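Local coordinates for protein RsfP (Uncultured bacterium, PDB 4GLJ) that probably catalyses the phosphate-dependent cleavage of methylthioadenosine, as a methylthioadenosine phosphorylase of the phosphorylase superfamily that also binds rhodamine B, at residues 119-124 with 171-176; 115-120 with 199-204; 149-154 with 254-259. One frame throughout, in Å; residues are numbered along the deposited sequence. Where two conformers were deposited one is given.

Interactions 1 and 2 are neighbours, with centres about 7 Å apart and Asp119 and Met120 in common. Strand 111-119 pairs with strand 169-173, so Ile118 N meets Tyr171 O at 2.8 Å, while helix 200-209 covers the strands from one side. Both contacts also touch the second subunit, and both come near ligands: the Ile174 side chain of interaction 1 is about 4 Å from a bound rhodamine B, and Thr199 of interaction 2 holds a phosphate. Interaction 3 joins two helices far from these, its centre about 27 Å from that of interaction 1 and about 21 Å from that of interaction 2; helix 145-157 follows strand 111-119 in the chain.

Interaction 1: residues 119-124 with 171-176; sequences DMTKQR and YVCIEG
The Glu175 carboxylate and the loop 121-124 are joined mainly by polar bonds. Glu175 OE1 takes two backbone amides: Lys122 N at 2.8 Å, nearly in line with the C-O bond, and Gln123 N at 3.0 Å from well above the carboxylate plane. OE2 lies in the guanidinium plane of Arg124 and accepts from NE at 2.9 Å in a salt bridge, the two flat groups turned 77° apart. NH2 bonds Glu175 O weakly, and NH1 donates to Met198 O. Glu175 CG stands anti to the backbone N (chi1 -176°), and the bend at chi2 (55°) turns the carboxylate onto the loop. With an alanine in place of Glu175, the two amides would probably lose their common acceptor and Arg124 its salt-bridge mate. Asp119 OD1 closes an Asx turn with Thr121 N (3.0 Å) and also accepts from Thr121 OG1.

In the backbone, Asp119 and Cys173 form a parallel bridge, Met120 N donates to Cys173 O (2.8 Å), and a water links Met120 O with Glu175 N.

Among apolar contacts, Met120, modelled in two conformers, sets CG 3.5 Å from Val172 CG2 and CB near Ile174 CG2. Thr121 CG2, above the guanidinium near its rim, touches Cys173 SG.

Ser74 also bonds Glu175 OE2, and Lys122 reaches Thr121 O of the third subunit. This is the end of a parallel strand pair, where a glutamate fixes a loop at the subunit interface, beside the rhodamine B pocket.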
loop_
_atom_site.group_PDB
_atom_site.type_symbol
_atom_site.label_atom_id
_atom_site.label_comp_id
_atom_site.label_asym_id
_atom_site.label_seq_id
_atom_site.Cartn_x
_atom_site.Cartn_y
_atom_site.Cartn_z
ATOM N N ASP A 119 1.554 10.019 -1.614
ATOM C CA ASP A 119 0.751 9.002 -2.250
ATOM C C ASP A 119 0.577 7.805 -1.337
ATOM O O ASP A 119 1.482 6.986 -1.204
ATOM C CB ASP A 119 1.381 8.558 -3.557
ATOM C CG ASP A 119 0.477 7.619 -4.349
ATOM O OD1 ASP A 119 -0.654 7.330 -3.911
ATOM O OD2 ASP A 119 0.920 7.180 -5.443
ATOM N N MET A 120 -0.573 7.738 -0.666
ATOM C CA MET A 120 -0.929 6.550 0.141
ATOM C C MET A 120 -1.826 5.542 -0.584
ATOM O O MET A 120 -2.273 4.590 0.041
ATOM C CB MET A 120 -1.700 6.995 1.402
ATOM C CG MET A 120 -0.818 7.881 2.294
ATOM S SD MET A 120 0.758 7.156 2.786
ATOM C CE MET A 120 0.308 5.637 3.581
ATOM N N THR A 121 -2.111 5.754 -1.859
ATOM C CA THR A 121 -2.960 4.836 -2.614
ATOM C C THR A 121 -2.254 3.492 -2.739
ATOM O O THR A 121 -1.039 3.431 -2.558
ATOM C CB THR A 121 -3.327 5.315 -4.030
ATOM O OG1 THR A 121 -2.190 5.318 -4.914
ATOM C CG2 THR A 121 -4.035 6.758 -3.963
ATOM N N LYS A 122 -3.017 2.441 -2.981
ATOM C CA LYS A 122 -2.522 1.061 -2.861
ATOM C C LYS A 122 -2.609 0.287 -4.134
ATOM O O LYS A 122 -1.691 -0.505 -4.495
ATOM C CB LYS A 122 -3.345 0.370 -1.768
ATOM C CG LYS A 122 -3.136 0.998 -0.364
ATOM C CD LYS A 122 -4.171 0.429 0.603
ATOM C CE LYS A 122 -4.058 1.092 2.011
ATOM N NZ LYS A 122 -4.740 0.303 3.066
ATOM N N GLN A 123 -3.734 0.492 -4.829
ATOM C CA GLN A 123 -4.119 -0.436 -5.882
ATOM C C GLN A 123 -4.250 0.166 -7.261
ATOM O O GLN A 123 -4.916 -0.382 -8.113
ATOM C CB GLN A 123 -5.446 -1.096 -5.471
ATOM C CG GLN A 123 -5.197 -2.039 -4.295
ATOM C CD GLN A 123 -6.440 -2.375 -3.476
ATOM O OE1 GLN A 123 -7.597 -2.297 -3.989
ATOM N NE2 GLN A 123 -6.211 -2.851 -2.210
ATOM N N ARG A 124 -3.577 1.249 -7.529
ATOM C CA ARG A 124 -3.731 1.928 -8.787
ATOM C C ARG A 124 -2.496 1.801 -9.635
ATOM O O ARG A 124 -1.434 1.798 -9.105
ATOM C CB ARG A 124 -4.077 3.374 -8.528
ATOM C CG ARG A 124 -5.391 3.516 -7.814
ATOM C CD ARG A 124 -5.499 4.851 -7.198
ATOM N NE ARG A 124 -6.558 4.935 -6.236
ATOM C CZ ARG A 124 -7.122 6.060 -5.886
ATOM N NH1 ARG A 124 -6.731 7.165 -6.443
ATOM N NH2 ARG A 124 -8.064 6.069 -4.995
ATOM N N TYR A 171 -1.143 17.542 0.310
ATOM C CA TYR A 171 -2.344 16.721 0.009
ATOM C C TYR A 171 -1.958 15.276 0.220
ATOM O O TYR A 171 -1.049 14.770 -0.422
ATOM C CB TYR A 171 -2.728 16.925 -1.473
ATOM C CG TYR A 171 -3.904 16.138 -2.087
ATOM C CD1 TYR A 171 -3.846 14.716 -2.309
ATOM C CD2 TYR A 171 -5.038 16.812 -2.562
ATOM C CE1 TYR A 171 -4.920 14.020 -2.948
ATOM C CE2 TYR A 171 -6.084 16.102 -3.219
ATOM C CZ TYR A 171 -6.024 14.720 -3.392
ATOM O OH TYR A 171 -7.103 14.121 -4.087
ATOM N N VAL A 172 -2.679 14.571 1.112
ATOM C CA VAL A 172 -2.390 13.134 1.228
ATOM C C VAL A 172 -3.516 12.441 0.440
ATOM O O VAL A 172 -4.681 12.714 0.652
ATOM C CB VAL A 172 -2.297 12.638 2.703
ATOM C CG1 VAL A 172 -3.573 12.952 3.451
ATOM C CG2 VAL A 172 -2.130 11.099 2.707
ATOM N N CYS A 173 -3.134 11.484 -0.434
ATOM C CA CYS A 173 -4.086 10.804 -1.272
ATOM C C CYS A 173 -4.228 9.398 -0.731
ATOM O O CYS A 173 -3.259 8.684 -0.714
ATOM C CB CYS A 173 -3.572 10.696 -2.694
ATOM S SG CYS A 173 -4.960 10.304 -3.852
ATOM N N ILE A 174 -5.470 8.995 -0.434
ATOM C CA ILE A 174 -5.701 7.650 0.087
ATOM C C ILE A 174 -6.489 6.879 -0.947
ATOM O O ILE A 174 -7.055 7.457 -1.934
ATOM C CB ILE A 174 -6.450 7.702 1.454
ATOM C CG1 ILE A 174 -7.878 8.300 1.290
ATOM C CG2 ILE A 174 -5.588 8.415 2.541
ATOM C CD1 ILE A 174 -8.788 7.987 2.503
ATOM N N GLU A 175 -6.523 5.570 -0.753
ATOM C CA GLU A 175 -7.154 4.669 -1.709
ATOM C C GLU A 175 -8.688 4.862 -1.731
ATOM O O GLU A 175 -9.250 4.881 -2.796
ATOM C CB GLU A 175 -6.803 3.194 -1.349
ATOM C CG GLU A 175 -7.341 2.166 -2.349
ATOM C CD GLU A 175 -6.850 2.498 -3.779
ATOM O OE1 GLU A 175 -5.622 2.601 -3.957
ATOM O OE2 GLU A 175 -7.652 2.665 -4.775
ATOM N N GLY A 176 -9.323 4.969 -0.562
ATOM C CA GLY A 176 -10.795 5.108 -0.528
ATOM C C GLY A 176 -11.351 3.689 -0.687
ATOM O O GLY A 176 -10.582 2.717 -0.657
HETATM O O HOH W 1 -4.797 4.566 1.409
#

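Interaction 2: residues 115-120 with 199-204; sequences DQMIDM and TNMPEA. With PO4 (phosphate ion), chain D.
Met201 lies across one face of the Asp119 carboxylate, its CB 3.4 Å from OD1 and its CG 3.7 Å from CG of Asp119, so the flat group is met from above by aliphatic carbon. Asp119 OD1 is hydrogen-bonded to Thr121 OG1, and OD2 forms a salt bridge with Lys205; this charge probably helps to offset burial of the carboxylate beneath the thioether chain. The Asn200 amide is hydrogen-bonded through OD1 to Thr216 and Ser95 and through ND2 to Ser97 and, weakly, to Thr199 OG1. Met117 CE meets the backbone O (3.3 Å) and CB of Asn200.

The two methionines approach tip to tip, Met201 CE standing 3.7 Å from Met117 SD. In the conformer given here, one of two, so that its contacts are less certain, Met117 runs straight through chi2 and turns at chi3 (94°), which brings the sulfur to 3.6 Å from Ala204 CB and the methyl over the first turn of the helix. Met201 instead bends at chi2 (-75°), which carries CE across to Met117. The peptide between Met201 and Pro202 is cis.

Beyond the packing, Thr199 OG1 donates to O3 of a bound phosphate, probably from the crystallisation liquor, at a doubtfully short 2.5 Å; Ser22, Arg64, His65 and Ala98 complete the site. Strand 116-119 and helix 200-204 cross at 109°, their axes 8.7 Å apart. The contact is a helix laid over the central sheet of the phosphorylase fold, with the residue just before that helix in what is probably the phosphate site.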
loop_
_atom_site.group_PDB
_atom_site.type_symbol
_atom_site.label_atom_id
_atom_site.label_comp_id
_atom_site.label_asym_id
_atom_site.label_seq_id
_atom_site.Cartn_x
_atom_site.Cartn_y
_atom_site.Cartn_z
ATOM N N ASP A 115 1.230 22.427 -2.456
ATOM C CA ASP A 115 2.445 22.384 -3.207
ATOM C C ASP A 115 3.063 20.985 -3.048
ATOM O O ASP A 115 4.015 20.660 -3.764
ATOM C CB ASP A 115 3.414 23.505 -2.756
ATOM C CG ASP A 115 3.867 23.347 -1.298
ATOM O OD1 ASP A 115 3.141 22.791 -0.444
ATOM O OD2 ASP A 115 4.979 23.777 -0.990
ATOM N N GLN A 116 2.524 20.140 -2.133
ATOM C CA GLN A 116 3.157 18.837 -1.957
ATOM C C GLN A 116 2.070 17.804 -1.917
ATOM O O GLN A 116 0.880 18.128 -1.713
ATOM C CB GLN A 116 4.007 18.813 -0.655
ATOM C CG GLN A 116 5.435 19.427 -0.827
ATOM C CD GLN A 116 6.244 18.622 -1.889
ATOM O OE1 GLN A 116 6.065 17.424 -1.990
ATOM N NE2 GLN A 116 7.063 19.302 -2.707
ATOM N N MET A 117 2.478 16.542 -1.986
ATOM C CA MET A 117 1.510 15.428 -2.029
ATOM C C MET A 117 2.175 14.235 -1.412
ATOM O O MET A 117 3.440 14.114 -1.448
ATOM C CB MET A 117 1.207 15.044 -3.465
ATOM C CG MET A 117 0.425 16.076 -4.213
ATOM S SD MET A 117 0.226 15.527 -5.894
ATOM C CE MET A 117 -1.352 14.701 -5.826
ATOM N N ILE A 118 1.376 13.353 -0.807
ATOM C CA ILE A 118 1.940 12.082 -0.317
ATOM C C ILE A 118 0.998 11.004 -0.888
ATOM O O ILE A 118 -0.203 11.111 -0.714
ATOM C CB ILE A 118 1.913 12.036 1.223
ATOM C CG1 ILE A 118 2.886 13.142 1.825
ATOM C CG2 ILE A 118 2.194 10.575 1.619
ATOM C CD1 ILE A 118 2.945 13.283 3.334
ATOM N N ASP A 119 1.554 10.019 -1.614
ATOM C CA ASP A 119 0.751 9.002 -2.250
ATOM C C ASP A 119 0.577 7.805 -1.337
ATOM O O ASP A 119 1.482 6.986 -1.204
ATOM C CB ASP A 119 1.381 8.558 -3.557
ATOM C CG ASP A 119 0.477 7.619 -4.349
ATOM O OD1 ASP A 119 -0.654 7.330 -3.911
ATOM O OD2 ASP A 119 0.920 7.180 -5.443
ATOM N N MET A 120 -0.573 7.738 -0.666
ATOM C CA MET A 120 -0.929 6.550 0.141
ATOM C C MET A 120 -1.826 5.542 -0.584
ATOM O O MET A 120 -2.273 4.590 0.041
ATOM C CB MET A 120 -1.700 6.995 1.402
ATOM C CG MET A 120 -0.818 7.881 2.294
ATOM S SD MET A 120 0.758 7.156 2.786
ATOM C CE MET A 120 0.308 5.637 3.581
ATOM N N THR A 199 -8.030 11.180 -5.181
ATOM C CA THR A 199 -7.923 11.078 -6.669
ATOM C C THR A 199 -6.630 11.657 -7.319
ATOM O O THR A 199 -6.313 11.280 -8.478
ATOM C CB THR A 199 -9.126 11.800 -7.377
ATOM O OG1 THR A 199 -9.166 13.175 -6.906
ATOM C CG2 THR A 199 -10.411 11.148 -7.053
ATOM N N ASN A 200 -5.920 12.578 -6.645
ATOM C CA ASN A 200 -4.859 13.278 -7.355
ATOM C C ASN A 200 -3.570 12.457 -7.500
ATOM O O ASN A 200 -2.675 12.847 -8.247
ATOM C CB ASN A 200 -4.659 14.693 -6.778
ATOM C CG ASN A 200 -5.815 15.654 -7.224
ATOM O OD1 ASN A 200 -5.559 16.797 -7.540
ATOM N ND2 ASN A 200 -7.060 15.119 -7.415
ATOM N N MET A 201 -3.526 11.280 -6.872
ATOM C CA MET A 201 -2.549 10.227 -7.210
ATOM C C MET A 201 -3.333 9.033 -7.718
ATOM O O MET A 201 -4.283 8.619 -7.073
ATOM C CB MET A 201 -1.699 9.847 -5.987
ATOM C CG MET A 201 -0.709 10.932 -5.557
ATOM S SD MET A 201 0.676 10.938 -6.749
ATOM C CE MET A 201 1.742 12.182 -6.031
ATOM N N PRO A 202 -2.952 8.445 -8.860
ATOM C CA PRO A 202 -1.649 8.643 -9.539
ATOM C C PRO A 202 -1.702 9.741 -10.612
ATOM O O PRO A 202 -0.726 9.898 -11.311
ATOM C CB PRO A 202 -1.408 7.273 -10.200
ATOM C CG PRO A 202 -2.813 6.873 -10.588
ATOM C CD PRO A 202 -3.642 7.233 -9.370
ATOM N N GLU A 203 -2.803 10.502 -10.661
ATOM C CA GLU A 203 -3.007 11.539 -11.737
ATOM C C GLU A 203 -1.804 12.475 -11.824
ATOM O O GLU A 203 -1.308 12.706 -12.950
ATOM C CB GLU A 203 -4.266 12.320 -11.444
ATOM C CG GLU A 203 -5.034 12.847 -12.618
ATOM C CD GLU A 203 -6.341 13.483 -12.164
ATOM O OE1 GLU A 203 -6.266 14.610 -11.577
ATOM O OE2 GLU A 203 -7.431 12.850 -12.287
ATOM N N ALA A 204 -1.268 12.928 -10.670
ATOM C CA ALA A 204 -0.098 13.848 -10.719
ATOM C C ALA A 204 1.173 13.165 -11.288
ATOM O O ALA A 204 1.976 13.812 -12.006
ATOM C CB ALA A 204 0.224 14.490 -9.352
HETATM P P PO4 D . -12.471 14.323 -6.419
HETATM O O1 PO4 D . -13.362 13.534 -5.504
HETATM O O2 PO4 D . -13.091 15.700 -6.382
HETATM O O3 PO4 D . -11.122 14.242 -5.809
HETATM O O4 PO4 D . -12.465 13.802 -7.852
#

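Interaction 3: residues 149-154 with 254-259; sequences DILIRA and KQAVAL
Apolar side chains carry most of the contact between helices 149-154 and 254-259. Ile150 and Leu259 run alongside each other in opposite directions, and Ile150 CG2 rests 3.7 Å from Leu259 CB. That methyl branch stands anti to the Ile150 backbone nitrogen, an orientation that turns it to the facing helix and brings it beside the carbonyl oxygen of Ala256. Leu259 then carries CD1 back to the first helix, where it packs against the backbone of Ala154, 3.8 Å from its N. Leu151 points its stem elsewhere, yet its CD2 branch comes round to meet Ala256 CB at 3.8 Å.

Alanine sets the spacing at the other end. Ala154 CB lies 3.7 Å from Ala256 CB and 3.5 Å from Ala256 N, a methyl pressed directly against backbone. Gln255 adds only its aliphatic stem, with CB 3.5 Å from Ala154 O, before its chain bends away at chi2 (-55°). With only methyls on Ala154 and Ala256, and the glutamine chain bending aside, the CA atoms of Ala154 and Gln255 come to 4.8 Å.

Charged groups act from the border. Arg153 grips Asp149 one turn earlier with NE and NH2, both on OD2 and from the same face of the carboxylate, while NH2 also forms a salt bridge with Glu263. These bonds hold the guanidinium beside Leu259, whose CD2 touches NH1.

The axes of the two segments run 130° apart in direction. Helix 145-157 thus rests on the long helix 237-263, which in turn covers strand 57-63 through Val257; the contact joins two of the helices that flank the central sheet in the alpha/beta fold of the phosphorylase superfamily.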
loop_
_atom_site.group_PDB
_atom_site.type_symbol
_atom_site.label_atom_id
_atom_site.label_comp_id
_atom_site.label_asym_id
_atom_site.label_seq_id
_atom_site.Cartn_x
_atom_site.Cartn_y
_atom_site.Cartn_z
ATOM N N ASP A 149 1.061 29.112 -8.669
ATOM C CA ASP A 149 1.030 30.563 -8.506
ATOM C C ASP A 149 -0.113 31.227 -9.300
ATOM O O ASP A 149 -0.682 32.234 -8.824
ATOM C CB ASP A 149 2.364 31.209 -8.845
ATOM C CG ASP A 149 2.296 32.722 -8.729
ATOM O OD1 ASP A 149 2.106 33.240 -7.576
ATOM O OD2 ASP A 149 2.351 33.382 -9.815
ATOM N N ILE A 150 -0.347 30.751 -10.538
ATOM C CA ILE A 150 -1.501 31.240 -11.342
ATOM C C ILE A 150 -2.821 30.985 -10.585
ATOM O O ILE A 150 -3.685 31.880 -10.532
ATOM C CB ILE A 150 -1.529 30.623 -12.754
ATOM C CG1 ILE A 150 -0.543 31.404 -13.640
ATOM C CG2 ILE A 150 -2.930 30.668 -13.365
ATOM C CD1 ILE A 150 -0.254 30.824 -14.985
ATOM N N LEU A 151 -2.969 29.787 -9.971
ATOM C CA LEU A 151 -4.181 29.523 -9.249
ATOM C C LEU A 151 -4.463 30.483 -8.103
ATOM O O LEU A 151 -5.629 30.822 -7.885
ATOM C CB LEU A 151 -4.307 28.053 -8.779
ATOM C CG LEU A 151 -4.392 27.075 -9.964
ATOM C CD1 LEU A 151 -4.132 25.638 -9.433
ATOM C CD2 LEU A 151 -5.768 27.149 -10.627
ATOM N N ILE A 152 -3.429 30.845 -7.343
ATOM C CA ILE A 152 -3.506 31.784 -6.280
ATOM C C ILE A 152 -3.981 33.137 -6.815
ATOM O O ILE A 152 -4.852 33.745 -6.211
ATOM C CB ILE A 152 -2.112 31.945 -5.565
ATOM C CG1 ILE A 152 -1.729 30.657 -4.804
ATOM C CG2 ILE A 152 -2.158 33.081 -4.596
ATOM C CD1 ILE A 152 -0.212 30.550 -4.505
ATOM N N ARG A 153 -3.393 33.618 -7.911
ATOM C CA ARG A 153 -3.776 34.966 -8.407
ATOM C C ARG A 153 -5.185 34.861 -9.054
ATOM O O ARG A 153 -5.964 35.803 -8.963
ATOM C CB ARG A 153 -2.741 35.490 -9.380
ATOM C CG ARG A 153 -1.443 35.829 -8.675
ATOM C CD ARG A 153 -0.430 36.441 -9.607
ATOM N NE ARG A 153 0.205 35.412 -10.417
ATOM C CZ ARG A 153 0.150 35.377 -11.744
ATOM N NH1 ARG A 153 -0.503 36.320 -12.415
ATOM N NH2 ARG A 153 0.781 34.402 -12.383
ATOM N N ALA A 154 -5.476 33.704 -9.661
ATOM C CA ALA A 154 -6.816 33.442 -10.292
ATOM C C ALA A 154 -7.902 33.532 -9.195
ATOM O O ALA A 154 -8.992 34.119 -9.408
ATOM C CB ALA A 154 -6.874 32.060 -10.962
ATOM N N LYS A 254 -12.220 30.031 -14.624
ATOM C CA LYS A 254 -12.319 31.114 -15.660
ATOM C C LYS A 254 -11.091 32.040 -15.613
ATOM O O LYS A 254 -10.404 32.240 -16.608
ATOM C CB LYS A 254 -13.651 31.895 -15.549
ATOM C CG LYS A 254 -14.715 31.205 -16.354
ATOM C CD LYS A 254 -16.122 31.832 -16.311
ATOM C CE LYS A 254 -16.916 31.229 -15.159
ATOM N NZ LYS A 254 -18.377 31.266 -15.430
ATOM N N GLN A 255 -10.783 32.536 -14.426
ATOM C CA GLN A 255 -9.625 33.403 -14.215
ATOM C C GLN A 255 -8.288 32.732 -14.489
ATOM O O GLN A 255 -7.397 33.354 -15.080
ATOM C CB GLN A 255 -9.646 33.980 -12.800
ATOM C CG GLN A 255 -10.824 34.909 -12.468
ATOM C CD GLN A 255 -10.990 36.089 -13.420
ATOM O OE1 GLN A 255 -10.042 36.629 -13.969
ATOM N NE2 GLN A 255 -12.220 36.447 -13.648
ATOM N N ALA A 256 -8.153 31.442 -14.106
ATOM C CA ALA A 256 -6.923 30.707 -14.275
ATOM C C ALA A 256 -6.640 30.382 -15.738
ATOM O O ALA A 256 -5.505 30.530 -16.179
ATOM C CB ALA A 256 -6.948 29.381 -13.444
ATOM N N VAL A 257 -7.675 30.011 -16.494
ATOM C CA VAL A 257 -7.490 29.746 -17.893
ATOM C C VAL A 257 -6.955 31.046 -18.591
ATOM O O VAL A 257 -5.978 31.026 -19.370
ATOM C CB VAL A 257 -8.802 29.265 -18.558
ATOM C CG1 VAL A 257 -8.652 29.257 -20.066
ATOM C CG2 VAL A 257 -9.235 27.868 -18.057
ATOM N N ALA A 258 -7.537 32.176 -18.212
ATOM C CA ALA A 258 -7.097 33.452 -18.779
ATOM C C ALA A 258 -5.598 33.679 -18.524
ATOM O O ALA A 258 -4.862 34.011 -19.446
ATOM C CB ALA A 258 -7.951 34.620 -18.277
ATOM N N LEU A 259 -5.150 33.467 -17.300
ATOM C CA LEU A 259 -3.768 33.705 -16.959
ATOM C C LEU A 259 -2.806 32.737 -17.634
ATOM O O LEU A 259 -1.695 33.134 -18.017
ATOM C CB LEU A 259 -3.598 33.634 -15.443
ATOM C CG LEU A 259 -4.284 34.813 -14.749
ATOM C CD1 LEU A 259 -4.435 34.609 -13.241
ATOM C CD2 LEU A 259 -3.577 36.133 -15.036
#